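Local structure of ABC transporter substrate binding protein (Ribose) (Agrobacterium vitis S4, 4WT7) at residues L174-V177 / I178-P182; L304-N307 / K308-N312; V101-P104 / W105-R108; A53-A56 / E57-L61. The protein binds D-allitol in the crystal and probably serves as the sugar-capturing, solute-binding component of an ABC transporter. One frame throughout, in Å; residues are numbered along the deposited sequence. Where two conformers were deposited one is given.

Contact 1 (L174-V177 / I178-P182); sequences LVNV and IKYFP
With chi1 at 172° the CG of L174 stands opposite its own backbone N, and I178 has CG2 opposite its carbonyl carbon; the two apolar branches thereby meet one helical turn apart, L174 CD1 lying 4.1 Å from I178 CG2. In Y180 and F181 chi1 is near -60°, which turns both rings back toward the end of helix 165-178. Each ring brings its edge, not its face, to a main-chain oxygen: Y180 CD2 comes within 3.2 Å of N176 O, and F181 CD1 within 3.4 Å of V177 O. Helical bonds run from I178 N to L174 O at 3.0 Å, almost straight at 176°, and from K179 N to V175 O. Y180 N reaches V177 O at 3.1 Å from above the carbonyl plane, and a type I turn over I178-F181 closes with F181 N on I178 O. Branched and aromatic residues suit the inward side, where V177 and F181 touch helix 134-148 and I178 touches V184 and I186, while N176 and K179 suit the solvent side. V177 O thus meets the Y180 amide and the F181 edge, and N176 O the Y180 edge; the C-H groups of both edges are probably weakly positive.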
loop_
_atom_site.group_PDB
_atom_site.type_symbol
_atom_site.label_atom_id
_atom_site.label_comp_id
_atom_site.label_asym_id
_atom_site.label_seq_id
_atom_site.Cartn_x
_atom_site.Cartn_y
_atom_site.Cartn_z
ATOM N N LEU A 174 -10.863 3.635 -8.961
ATOM C CA LEU A 174 -11.884 2.634 -9.185
ATOM C C LEU A 174 -13.192 3.361 -9.427
ATOM O O LEU A 174 -13.924 3.096 -10.388
ATOM C CB LEU A 174 -12.014 1.742 -7.962
ATOM C CG LEU A 174 -13.196 0.772 -8.019
ATOM C CD1 LEU A 174 -12.899 -0.330 -9.042
ATOM C CD2 LEU A 174 -13.443 0.224 -6.641
ATOM N N VAL A 175 -13.496 4.298 -8.540
ATOM C CA VAL A 175 -14.760 4.997 -8.655
ATOM C C VAL A 175 -14.791 5.637 -10.043
ATOM O O VAL A 175 -15.789 5.579 -10.776
ATOM C CB VAL A 175 -14.933 6.070 -7.583
ATOM C CG1 VAL A 175 -16.057 6.977 -7.968
ATOM C CG2 VAL A 175 -15.162 5.429 -6.227
ATOM N N ASN A 176 -13.678 6.226 -10.424
ATOM C CA ASN A 176 -13.689 7.017 -11.623
ATOM C C ASN A 176 -13.703 6.215 -12.892
ATOM O O ASN A 176 -14.178 6.689 -13.923
ATOM C CB ASN A 176 -12.521 7.949 -11.665
ATOM C CG ASN A 176 -12.727 9.002 -12.672
ATOM O OD1 ASN A 176 -13.618 9.844 -12.515
ATOM N ND2 ASN A 176 -11.963 8.947 -13.758
ATOM N N VAL A 177 -13.110 5.031 -12.839
ATOM C CA VAL A 177 -13.155 4.164 -13.981
ATOM C C VAL A 177 -14.595 3.663 -14.156
ATOM O O VAL A 177 -15.146 3.791 -15.238
ATOM C CB VAL A 177 -12.140 3.029 -13.862
ATOM C CG1 VAL A 177 -12.392 1.977 -14.906
ATOM C CG2 VAL A 177 -10.732 3.604 -14.033
ATOM N N ILE A 178 -15.223 3.152 -13.102
ATOM C CA ILE A 178 -16.550 2.539 -13.281
ATOM C C ILE A 178 -17.659 3.570 -13.530
ATOM O O ILE A 178 -18.730 3.244 -14.057
ATOM C CB ILE A 178 -16.940 1.559 -12.117
ATOM C CG1 ILE A 178 -17.369 2.300 -10.851
ATOM C CG2 ILE A 178 -15.779 0.599 -11.821
ATOM C CD1 ILE A 178 -17.623 1.374 -9.663
ATOM N N LYS A 179 -17.432 4.814 -13.134
ATOM C CA LYS A 179 -18.323 5.875 -13.568
ATOM C C LYS A 179 -18.675 5.814 -15.085
ATOM O O LYS A 179 -19.793 6.154 -15.486
ATOM C CB LYS A 179 -17.703 7.215 -13.215
ATOM C CG LYS A 179 -18.551 8.355 -13.570
ATOM C CD LYS A 179 -18.159 9.600 -12.824
ATOM C CE LYS A 179 -17.520 10.597 -13.730
ATOM N NZ LYS A 179 -17.532 11.996 -13.158
ATOM N N TYR A 180 -17.728 5.378 -15.915
ATOM C CA TYR A 180 -17.904 5.325 -17.366
ATOM C C TYR A 180 -18.253 3.923 -17.904
ATOM O O TYR A 180 -18.184 3.687 -19.119
ATOM C CB TYR A 180 -16.645 5.860 -18.052
ATOM C CG TYR A 180 -16.433 7.303 -17.699
ATOM C CD1 TYR A 180 -17.049 8.298 -18.428
ATOM C CD2 TYR A 180 -15.693 7.667 -16.575
ATOM C CE1 TYR A 180 -16.902 9.625 -18.082
ATOM C CE2 TYR A 180 -15.546 9.008 -16.209
ATOM C CZ TYR A 180 -16.168 9.977 -16.963
ATOM O OH TYR A 180 -16.060 11.299 -16.617
ATOM N N PHE A 181 -18.597 3.027 -16.981
ATOM C CA PHE A 181 -19.128 1.694 -17.233
ATOM C C PHE A 181 -20.235 1.453 -16.191
ATOM O O PHE A 181 -20.059 0.713 -15.231
ATOM C CB PHE A 181 -18.041 0.641 -17.113
ATOM C CG PHE A 181 -16.921 0.850 -18.072
ATOM C CD1 PHE A 181 -15.837 1.606 -17.713
ATOM C CD2 PHE A 181 -16.982 0.320 -19.347
ATOM C CE1 PHE A 181 -14.828 1.841 -18.597
ATOM C CE2 PHE A 181 -15.981 0.533 -20.226
ATOM C CZ PHE A 181 -14.887 1.305 -19.852
ATOM N N PRO A 182 -21.368 2.130 -16.366
ATOM C CA PRO A 182 -22.390 2.278 -15.322
ATOM C C PRO A 182 -23.228 1.018 -15.032
ATOM O O PRO A 182 -24.057 1.072 -14.129
ATOM C CB PRO A 182 -23.275 3.400 -15.863
ATOM C CG PRO A 182 -23.140 3.281 -17.351
ATOM C CD PRO A 182 -21.739 2.820 -17.611
#

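Contact 2 (L304-N307 / K308-N312); sequences LLAN and KQTVN
N307 OD1 accepts from two successive backbone amides, T310 N at 2.8 Å with a reasonable angle of 149°, and Q309 N in a weak, strongly bent bond. The asparagine can do this because its CG sits between its own backbone N and carbonyl carbon (chi1 59°), folding the amide over the turn that follows; its other end, ND2, is held by Q144 of helix 134-148. The T310 side chain crosses that of N307 at about a right angle, and its OG1 receives N307 N at 2.8 Å along a fairly straight line (165°) while donating to L305 O at 3.1 Å. A weak bond from V311 N to N307 O, 2.9 Å long, completes the turn. A306 CB packs 4.1 Å from V311 CB, where a small residue lets V311 come close to the strand. The ammonium group of K308 bonds the backbone oxygens of V260, D262 and A267. The reciprocal pairing of N307 and T310, each side chain bonding the other's backbone N, follows the capping-box pattern at the approach to helix 311-318. Its chemistry gives the amides of T310 and, weakly, Q309 an acceptor in the turn leading into the helix, and ties strand 304-307 directly to that turn.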
loop_
_atom_site.group_PDB
_atom_site.type_symbol
_atom_site.label_atom_id
_atom_site.label_comp_id
_atom_site.label_asym_id
_atom_site.label_seq_id
_atom_site.Cartn_x
_atom_site.Cartn_y
_atom_site.Cartn_z
ATOM N N LEU A 304 3.826 -3.126 -11.286
ATOM C CA LEU A 304 3.588 -4.069 -12.385
ATOM C C LEU A 304 2.285 -4.855 -12.228
ATOM O O LEU A 304 2.162 -5.666 -11.317
ATOM C CB LEU A 304 4.751 -5.081 -12.462
ATOM C CG LEU A 304 6.163 -4.525 -12.412
ATOM C CD1 LEU A 304 7.182 -5.551 -11.837
ATOM C CD2 LEU A 304 6.515 -4.154 -13.854
ATOM N N LEU A 305 1.322 -4.640 -13.118
ATOM C CA LEU A 305 0.070 -5.366 -13.024
ATOM C C LEU A 305 0.301 -6.845 -13.371
ATOM O O LEU A 305 0.693 -7.183 -14.486
ATOM C CB LEU A 305 -0.997 -4.784 -13.951
ATOM C CG LEU A 305 -2.346 -5.428 -13.637
ATOM C CD1 LEU A 305 -3.511 -4.459 -13.837
ATOM C CD2 LEU A 305 -2.542 -6.655 -14.492
ATOM N N ALA A 306 0.054 -7.710 -12.402
ATOM C CA ALA A 306 0.055 -9.145 -12.621
ATOM C C ALA A 306 -1.384 -9.699 -12.689
ATOM O O ALA A 306 -2.150 -9.618 -11.725
ATOM C CB ALA A 306 0.832 -9.837 -11.514
ATOM N N ASN A 307 -1.743 -10.271 -13.837
ATOM C CA ASN A 307 -2.987 -11.004 -13.951
ATOM C C ASN A 307 -2.625 -12.473 -14.201
ATOM O O ASN A 307 -1.433 -12.840 -14.134
ATOM C CB ASN A 307 -3.870 -10.424 -15.058
ATOM C CG ASN A 307 -3.202 -10.435 -16.418
ATOM O OD1 ASN A 307 -2.499 -11.396 -16.800
ATOM N ND2 ASN A 307 -3.407 -9.354 -17.162
ATOM N N LYS A 308 -3.613 -13.318 -14.493
ATOM C CA LYS A 308 -3.308 -14.739 -14.603
ATOM C C LYS A 308 -2.324 -15.027 -15.758
ATOM O O LYS A 308 -1.541 -15.950 -15.662
ATOM C CB LYS A 308 -4.583 -15.588 -14.695
ATOM C CG LYS A 308 -5.456 -15.469 -13.457
ATOM C CD LYS A 308 -6.390 -16.643 -13.365
ATOM C CE LYS A 308 -6.962 -16.782 -12.000
ATOM N NZ LYS A 308 -5.937 -17.197 -11.020
ATOM N N GLN A 309 -2.339 -14.219 -16.811
ATOM C CA GLN A 309 -1.347 -14.348 -17.878
ATOM C C GLN A 309 0.032 -13.747 -17.555
ATOM O O GLN A 309 1.054 -14.303 -17.937
ATOM C CB GLN A 309 -1.859 -13.705 -19.170
ATOM C CG GLN A 309 -3.007 -14.452 -19.830
ATOM C CD GLN A 309 -4.238 -14.592 -18.919
ATOM O OE1 GLN A 309 -4.690 -13.614 -18.288
ATOM N NE2 GLN A 309 -4.784 -15.813 -18.847
ATOM N N THR A 310 0.074 -12.594 -16.893
ATOM C CA THR A 310 1.337 -11.908 -16.721
ATOM C C THR A 310 2.082 -12.210 -15.424
ATOM O O THR A 310 3.194 -11.768 -15.264
ATOM C CB THR A 310 1.136 -10.392 -16.787
ATOM O OG1 THR A 310 0.241 -9.994 -15.736
ATOM C CG2 THR A 310 0.569 -9.997 -18.153
ATOM N N VAL A 311 1.490 -12.969 -14.505
ATOM C CA VAL A 311 2.095 -13.112 -13.191
ATOM C C VAL A 311 3.496 -13.720 -13.267
ATOM O O VAL A 311 4.391 -13.262 -12.580
ATOM C CB VAL A 311 1.185 -13.874 -12.196
ATOM C CG1 VAL A 311 0.832 -15.274 -12.720
ATOM C CG2 VAL A 311 1.862 -13.950 -10.836
ATOM N N ASN A 312 3.708 -14.731 -14.106
ATOM C CA ASN A 312 5.053 -15.268 -14.259
ATOM C C ASN A 312 6.078 -14.185 -14.597
ATOM O O ASN A 312 7.084 -14.060 -13.926
ATOM C CB ASN A 312 5.085 -16.357 -15.341
ATOM C CG ASN A 312 6.456 -16.986 -15.493
ATOM O OD1 ASN A 312 6.959 -17.588 -14.563
ATOM N ND2 ASN A 312 7.063 -16.843 -16.663
#

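Contact 3 (V101-P104 / W105-R108); sequences VIDP and WLKR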
loop_
_atom_site.group_PDB
_atom_site.type_symbol
_atom_site.label_atom_id
_atom_site.label_comp_id
_atom_site.label_asym_id
_atom_site.label_seq_id
_atom_site.Cartn_x
_atom_site.Cartn_y
_atom_site.Cartn_z
ATOM N N VAL A 101 -3.725 11.521 11.069
ATOM C CA VAL A 101 -3.104 11.167 12.341
ATOM C C VAL A 101 -1.695 11.714 12.469
ATOM O O VAL A 101 -1.299 12.238 13.512
ATOM C CB VAL A 101 -2.991 9.646 12.519
ATOM C CG1 VAL A 101 -2.194 9.295 13.775
ATOM C CG2 VAL A 101 -4.369 9.032 12.598
ATOM N N ILE A 102 -0.917 11.536 11.419
ATOM C CA ILE A 102 0.486 11.887 11.508
ATOM C C ILE A 102 0.774 13.347 11.111
ATOM O O ILE A 102 1.749 13.912 11.553
ATOM C CB ILE A 102 1.303 10.968 10.698
ATOM C CG1 ILE A 102 0.757 10.837 9.287
ATOM C CG2 ILE A 102 1.276 9.616 11.363
ATOM C CD1 ILE A 102 1.592 9.925 8.394
ATOM N N ASP A 103 -0.068 13.949 10.287
ATOM C CA ASP A 103 0.269 15.255 9.716
ATOM C C ASP A 103 0.680 16.307 10.760
ATOM O O ASP A 103 1.623 17.076 10.542
ATOM C CB ASP A 103 -0.873 15.755 8.850
ATOM C CG ASP A 103 -0.421 16.184 7.476
ATOM O OD1 ASP A 103 0.752 15.959 7.115
ATOM O OD2 ASP A 103 -1.271 16.732 6.744
ATOM N N PRO A 104 -0.032 16.376 11.895
ATOM C CA PRO A 104 0.419 17.394 12.861
ATOM C C PRO A 104 1.856 17.179 13.334
ATOM O O PRO A 104 2.589 18.131 13.699
ATOM C CB PRO A 104 -0.559 17.213 14.031
ATOM C CG PRO A 104 -1.869 16.779 13.332
ATOM C CD PRO A 104 -1.386 15.865 12.198
ATOM N N TRP A 105 2.286 15.922 13.308
ATOM C CA TRP A 105 3.595 15.616 13.844
ATOM C C TRP A 105 4.658 15.794 12.795
ATOM O O TRP A 105 5.768 16.208 13.106
ATOM C CB TRP A 105 3.585 14.231 14.483
ATOM C CG TRP A 105 2.560 14.289 15.520
ATOM C CD1 TRP A 105 1.338 13.682 15.521
ATOM C CD2 TRP A 105 2.603 15.121 16.683
ATOM N NE1 TRP A 105 0.637 14.042 16.657
ATOM C CE2 TRP A 105 1.390 14.936 17.374
ATOM C CE3 TRP A 105 3.552 15.999 17.199
ATOM C CZ2 TRP A 105 1.113 15.586 18.579
ATOM C CZ3 TRP A 105 3.274 16.648 18.388
ATOM C CH2 TRP A 105 2.051 16.445 19.060
ATOM N N LEU A 106 4.319 15.498 11.558
ATOM C CA LEU A 106 5.228 15.792 10.471
ATOM C C LEU A 106 5.422 17.334 10.422
ATOM O O LEU A 106 6.537 17.831 10.191
ATOM C CB LEU A 106 4.640 15.317 9.161
ATOM C CG LEU A 106 4.304 13.820 9.035
ATOM C CD1 LEU A 106 3.864 13.520 7.613
ATOM C CD2 LEU A 106 5.430 12.944 9.451
ATOM N N LYS A 107 4.348 18.084 10.644
ATOM C CA LYS A 107 4.470 19.555 10.654
ATOM C C LYS A 107 5.402 20.022 11.799
ATOM O O LYS A 107 6.319 20.827 11.589
ATOM C CB LYS A 107 3.090 20.237 10.770
ATOM C CG LYS A 107 3.159 21.791 10.816
ATOM C CD LYS A 107 1.751 22.414 10.978
ATOM C CE LYS A 107 1.758 23.922 10.608
ATOM N NZ LYS A 107 2.764 24.638 11.461
ATOM N N ARG A 108 5.175 19.481 12.989
ATOM C CA ARG A 108 5.964 19.806 14.150
ATOM C C ARG A 108 7.438 19.529 13.877
ATOM O O ARG A 108 8.299 20.297 14.245
ATOM C CB ARG A 108 5.445 18.978 15.343
ATOM C CG ARG A 108 6.197 19.158 16.623
ATOM C CD ARG A 108 6.049 20.581 17.190
ATOM N NE ARG A 108 4.699 20.859 17.703
ATOM C CZ ARG A 108 4.278 20.535 18.928
ATOM N NH1 ARG A 108 5.086 19.925 19.794
ATOM N NH2 ARG A 108 3.048 20.837 19.300
#
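V101 presents its carbonyl oxygen to the edge of the W105 indole, with CD1 of that ring 3.6 Å from V101 O. One residue on, I102 O accepts from two amides: W105 N approaches it at 2.7 Å from above the carbonyl plane, and L106 N at 3.0 Å closer to that plane. The buried side chains of I102 and L106 also meet, I102 CD1 lying 4.3 Å from L106 CD1, as suits two branched aliphatics on the inward side. D103 O takes K107 N at 2.9 Å. The D103 side chain crosses that of L106 at about a right angle, with D103 OD1 4.0 Å from L106 CD1 and bonded to S123. P104 carries no N-H, so the helix is kinked where its nitrogen makes no bond to the preceding turn, yet P104 O still accepts R108 N at 3.0 Å. The pyrrolidine ring also makes a CH-pi contact with the next residue: P104 CB stands 4.3 Å from the centroid of the W105 five-membered ring, only 10° off its normal. A chi1 of -59° sets CG of W105 opposite its carbonyl carbon and carries the indole back alongside the earlier turn. Helix 99-111 connects strands 91-95 and 116-119 in a beta-alpha-beta unit; I102 and L106 rest on Q94 of the first strand, while W105 leans on V78 and Q82 of the adjacent helix 74-87.

Contact 4 (A53-A56 / E57-L61); sequences AQIA and EVKRL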
loop_
_atom_site.group_PDB
_atom_site.type_symbol
_atom_site.label_atom_id
_atom_site.label_comp_id
_atom_site.label_asym_id
_atom_site.label_seq_id
_atom_site.Cartn_x
_atom_site.Cartn_y
_atom_site.Cartn_z
ATOM N N ALA A 53 14.346 -2.151 4.324
ATOM C CA ALA A 53 15.220 -1.656 3.274
ATOM C C ALA A 53 15.685 -0.244 3.579
ATOM O O ALA A 53 16.739 0.166 3.117
ATOM C CB ALA A 53 14.502 -1.686 1.934
ATOM N N GLN A 54 14.891 0.523 4.318
ATOM C CA GLN A 54 15.337 1.858 4.721
ATOM C C GLN A 54 16.474 1.714 5.749
ATOM O O GLN A 54 17.521 2.358 5.657
ATOM C CB GLN A 54 14.197 2.637 5.382
ATOM C CG GLN A 54 13.210 3.258 4.473
ATOM C CD GLN A 54 12.061 3.878 5.248
ATOM O OE1 GLN A 54 12.141 5.027 5.671
ATOM N NE2 GLN A 54 10.991 3.101 5.460
ATOM N N ILE A 55 16.256 0.849 6.718
ATOM C CA ILE A 55 17.222 0.652 7.773
ATOM C C ILE A 55 18.526 0.185 7.133
ATOM O O ILE A 55 19.589 0.742 7.389
ATOM C CB ILE A 55 16.680 -0.382 8.754
ATOM C CG1 ILE A 55 15.526 0.229 9.554
ATOM C CG2 ILE A 55 17.779 -0.915 9.644
ATOM C CD1 ILE A 55 14.776 -0.760 10.451
ATOM N N ALA A 56 18.421 -0.830 6.276
ATOM C CA ALA A 56 19.569 -1.369 5.563
ATOM C C ALA A 56 20.297 -0.260 4.833
ATOM O O ALA A 56 21.516 -0.157 4.921
ATOM C CB ALA A 56 19.121 -2.450 4.571
ATOM N N GLU A 57 19.555 0.561 4.100
ATOM C CA GLU A 57 20.163 1.569 3.242
ATOM C C GLU A 57 20.839 2.663 4.068
ATOM O O GLU A 57 21.888 3.174 3.690
ATOM C CB GLU A 57 19.134 2.168 2.288
ATOM C CG GLU A 57 19.728 3.070 1.208
ATOM C CD GLU A 57 20.698 2.365 0.246
ATOM O OE1 GLU A 57 21.062 1.185 0.463
ATOM O OE2 GLU A 57 21.108 3.020 -0.728
ATOM N N VAL A 58 20.249 3.043 5.187
ATOM C CA VAL A 58 20.879 4.074 5.985
ATOM C C VAL A 58 22.211 3.530 6.469
ATOM O O VAL A 58 23.235 4.227 6.426
ATOM C CB VAL A 58 20.024 4.524 7.193
ATOM C CG1 VAL A 58 20.870 5.316 8.174
ATOM C CG2 VAL A 58 18.855 5.344 6.743
ATOM N N LYS A 59 22.201 2.289 6.936
ATOM C CA LYS A 59 23.452 1.632 7.347
ATOM C C LYS A 59 24.463 1.558 6.199
ATOM O O LYS A 59 25.656 1.820 6.395
ATOM C CB LYS A 59 23.211 0.224 7.903
ATOM C CG LYS A 59 22.524 0.157 9.250
ATOM C CD LYS A 59 22.095 -1.294 9.594
ATOM C CE LYS A 59 21.282 -1.388 10.897
ATOM N NZ LYS A 59 20.944 -2.809 11.307
ATOM N N ARG A 60 23.998 1.224 4.998
ATOM C CA ARG A 60 24.929 1.018 3.892
ATOM C C ARG A 60 25.603 2.335 3.515
ATOM O O ARG A 60 26.767 2.359 3.091
ATOM C CB ARG A 60 24.229 0.411 2.678
ATOM C CG ARG A 60 25.211 -0.034 1.589
ATOM C CD ARG A 60 24.510 -0.418 0.298
ATOM N NE ARG A 60 23.874 0.738 -0.282
ATOM C CZ ARG A 60 24.460 1.621 -1.077
ATOM N NH1 ARG A 60 25.730 1.502 -1.401
ATOM N NH2 ARG A 60 23.762 2.658 -1.526
ATOM N N LEU A 61 24.886 3.436 3.691
ATOM C CA LEU A 61 25.458 4.739 3.411
ATOM C C LEU A 61 26.251 5.301 4.577
ATOM O O LEU A 61 26.684 6.446 4.531
ATOM C CB LEU A 61 24.368 5.736 3.007
ATOM C CG LEU A 61 23.682 5.342 1.702
ATOM C CD1 LEU A 61 22.426 6.133 1.411
ATOM C CD2 LEU A 61 24.640 5.488 0.550
#
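Main-chain hydrogen bonds of the i to i+4 kind join A53 through R60 in the last turns of helix 45-60. K59 N to I55 O is nearly straight (173°), and R60 N meets A56 O at 2.8 Å in the carbonyl plane, whereas E57 N comes to A53 O from above it. L61 N on E57 O adds a further bond as the helix gives way to loop. Contact between side chains centres on I55 and K59, which lie side by side and point the same way: in the conformer given, I55 CG2 lies 3.8 Å from K59 CE, and the extended lysine chain brings this last methylene beside the isoleucine methyl. The charged interaction is E57 with R60. The guanidinium grips the carboxylate side-on, R60 NE to E57 OE1 at 2.9 Å and R60 NH2 to E57 OE2 at 2.8 Å, both at 177° and on the syn side of each oxygen but some way out of the carboxylate plane. A bend at chi2 (62°) turns the glutamate toward the arginine, and Q284 also bonds OE2, so OE2 has two partners. Within the beta-alpha-beta unit of strands 34-39 and 64-69, V58 packs on I35, I37 and P65, while Q54 and E57 face I283 of helix 275-290.

From the N terminus the order is contact 4, contact 3, contact 1, contact 2. They run in series, none nesting within or crossing another, and none closes a long loop because each spans one continuous stretch. Contacts 4 and 3 lie on helices 45-60 and 99-111 of the parallel-sheet lobe, their centres about 24 Å apart. Contacts 1 and 2 belong to the lobe built on the mixed sheet, at the end of helix 165-178 and the junction of strand 304-307 with helix 311-318. Helix 134-148 is touched by both, though their nearest atoms are about 11 Å apart. The allitol site lies between the two lobes, as in other periplasmic binding proteins.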